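Local coordinates for sortase family protein (Clostridium perfringens, PDB 6IXZ) that probably acts as a class C sortase, a membrane-anchored cysteine transpeptidase of the kind that joins pilin subunits into pili, at residues K143-K148 / R185-D190. Residues are numbered along the deposited sequence; the frame is centred on the assembly and turned at random.
Sequences KVNQIK and RGERTD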
loop_
_atom_site.group_PDB
_atom_site.type_symbol
_atom_site.label_atom_id
_atom_site.label_comp_id
_atom_site.label_asym_id
_atom_site.label_seq_id
_atom_site.Cartn_x
_atom_site.Cartn_y
_atom_site.Cartn_z
ATOM N N LYS A 143 -3.219 9.058 9.206
ATOM C CA LYS A 143 -3.146 8.917 10.641
ATOM C C LYS A 143 -3.936 7.699 11.094
ATOM O O LYS A 143 -5.131 7.563 10.767
ATOM C CB LYS A 143 -3.725 10.168 11.296
ATOM C CG LYS A 143 -3.671 10.192 12.812
ATOM C CD LYS A 143 -4.192 11.524 13.317
ATOM C CE LYS A 143 -5.517 11.859 12.653
ATOM N NZ LYS A 143 -6.318 12.801 13.476
ATOM N N VAL A 144 -3.271 6.879 11.910
ATOM C CA VAL A 144 -3.812 5.639 12.449
ATOM C C VAL A 144 -5.083 5.897 13.265
ATOM O O VAL A 144 -5.090 6.748 14.151
ATOM C CB VAL A 144 -2.784 4.938 13.357
ATOM C CG1 VAL A 144 -3.379 3.689 13.976
ATOM C CG2 VAL A 144 -1.535 4.583 12.572
ATOM N N ASN A 145 -6.151 5.170 12.964
ATOM C CA ASN A 145 -7.364 5.256 13.781
ATOM C C ASN A 145 -8.006 3.921 14.130
ATOM O O ASN A 145 -8.950 3.888 14.894
ATOM C CB ASN A 145 -8.400 6.187 13.141
ATOM C CG ASN A 145 -8.964 5.648 11.835
ATOM O OD1 ASN A 145 -8.686 4.522 11.421
ATOM N ND2 ASN A 145 -9.777 6.457 11.185
ATOM N N GLN A 146 -7.445 2.813 13.662
ATOM C CA GLN A 146 -7.961 1.507 14.052
ATOM C C GLN A 146 -6.848 0.482 13.987
ATOM O O GLN A 146 -6.183 0.379 12.965
ATOM C CB GLN A 146 -9.125 1.083 13.164
ATOM C CG GLN A 146 -9.796 -0.217 13.622
ATOM C CD GLN A 146 -10.981 -0.623 12.762
ATOM O OE1 GLN A 146 -12.125 -0.275 13.065
ATOM N NE2 GLN A 146 -10.731 -1.475 11.767
ATOM N N ILE A 147 -6.594 -0.200 15.100
ATOM C CA ILE A 147 -5.702 -1.357 15.121
ATOM C C ILE A 147 -6.439 -2.640 15.490
ATOM O O ILE A 147 -7.096 -2.701 16.508
ATOM C CB ILE A 147 -4.495 -1.096 16.067
ATOM C CG1 ILE A 147 -3.616 0.014 15.478
ATOM C CG2 ILE A 147 -3.676 -2.365 16.284
ATOM C CD1 ILE A 147 -3.601 1.298 16.263
ATOM N N LYS A 148 -6.292 -3.685 14.678
ATOM C CA LYS A 148 -7.060 -4.919 14.849
ATOM C C LYS A 148 -6.257 -6.119 14.413
ATOM O O LYS A 148 -5.629 -6.086 13.355
ATOM C CB LYS A 148 -8.326 -4.869 13.982
ATOM C CG LYS A 148 -9.608 -5.198 14.720
ATOM C CD LYS A 148 -10.143 -3.977 15.451
ATOM C CE LYS A 148 -11.605 -4.145 15.859
ATOM N NZ LYS A 148 -11.783 -5.102 16.991
ATOM N N ARG A 185 -4.998 0.634 10.456
ATOM C CA ARG A 185 -5.726 1.466 9.508
ATOM C C ARG A 185 -5.454 2.918 9.785
ATOM O O ARG A 185 -5.572 3.371 10.931
ATOM C CB ARG A 185 -7.245 1.276 9.610
ATOM C CG ARG A 185 -7.998 1.923 8.459
ATOM C CD ARG A 185 -9.501 1.699 8.618
ATOM N NE ARG A 185 -10.038 2.491 9.723
ATOM C CZ ARG A 185 -11.267 2.353 10.235
ATOM N NH1 ARG A 185 -12.074 1.419 9.775
ATOM N NH2 ARG A 185 -11.662 3.136 11.232
ATOM N N GLY A 186 -5.052 3.626 8.741
ATOM C CA GLY A 186 -4.865 5.078 8.809
ATOM C C GLY A 186 -5.850 5.794 7.923
ATOM O O GLY A 186 -6.399 5.203 6.981
ATOM N N GLU A 187 -6.229 6.998 8.350
ATOM C CA GLU A 187 -7.160 7.843 7.594
ATOM C C GLU A 187 -6.432 9.097 7.114
ATOM O O GLU A 187 -5.580 9.622 7.825
ATOM C CB GLU A 187 -8.377 8.227 8.467
ATOM C CG GLU A 187 -9.417 9.107 7.762
ATOM C CD GLU A 187 -10.792 9.067 8.419
ATOM O OE1 GLU A 187 -10.908 8.568 9.556
ATOM O OE2 GLU A 187 -11.776 9.499 7.786
ATOM N N ARG A 188 -6.713 9.490 5.876
ATOM C CA ARG A 188 -6.067 10.613 5.193
ATOM C C ARG A 188 -6.110 11.848 6.089
ATOM O O ARG A 188 -7.174 12.178 6.627
ATOM C CB ARG A 188 -6.823 10.914 3.887
ATOM C CG ARG A 188 -6.143 11.873 2.913
ATOM C CD ARG A 188 -4.888 11.280 2.292
ATOM N NE ARG A 188 -4.275 12.206 1.361
ATOM C CZ ARG A 188 -4.743 12.490 0.143
ATOM N NH1 ARG A 188 -5.799 11.853 -0.361
ATOM N NH2 ARG A 188 -4.159 13.436 -0.576
ATOM N N THR A 189 -4.954 12.475 6.311
ATOM C CA THR A 189 -4.882 13.663 7.180
ATOM C C THR A 189 -4.607 14.930 6.396
ATOM O O THR A 189 -4.717 16.026 6.946
ATOM C CB THR A 189 -3.805 13.560 8.283
ATOM O OG1 THR A 189 -2.529 13.313 7.694
ATOM C CG2 THR A 189 -4.128 12.466 9.282
ATOM N N ASP A 190 -4.209 14.791 5.132
ATOM C CA ASP A 190 -4.285 15.926 4.209
ATOM C C ASP A 190 -5.745 16.257 3.926
ATOM O O ASP A 190 -6.637 15.411 4.096
ATOM C CB ASP A 190 -3.557 15.636 2.894
ATOM C CG ASP A 190 -2.295 14.821 3.094
ATOM O OD1 ASP A 190 -1.362 15.308 3.774
ATOM O OD2 ASP A 190 -2.262 13.675 2.609
#
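N145 and Q146 share R185 as their partner across the strands, and this doubling on one strand of an antiparallel pair shows how an extra residue redirects side chains in a sheet. The R185 carbonyl oxygen accepts a bond from N145 N at 2.8 Å and a weak one from Q146 N, while R185 N returns a nearly straight bond to Q146 O (2.8 Å). One step along, V144 and G186 form a non-hydrogen-bonded pair; their CA atoms lie 3.8 Å apart, a closeness the missing side chain of G186 probably permits. This is the tight, buried part, where V144 also packs on V184. The other face, away from the predicted catalytic residues, is more open and polar. There the chi1 of N145 (67°) tucks CG over its own backbone, bringing OD1 to the guanidinium edge of R185. R185 NE reaches N145 OD1 at 3.0 Å by a fairly straight bond, and R185 NH2 reaches the same N145 OD1 at 3.3 Å by a bent one from well above the amide plane, which stands 73° from the guanidinium. Q146 covers one guanidinium face with its CB and amide, stacked at 30°, while its NE2 is hydrogen-bonded to E157; Y166 adds a cation-pi contact to R185. The K143 side chain runs out towards solvent, and its backbone is hydrogen-bonded to E187, N to O and O to N. N145 and Q146 opposite R185 make a classic beta bulge between strands 138-150 and 180-188 of the sortase beta-barrel.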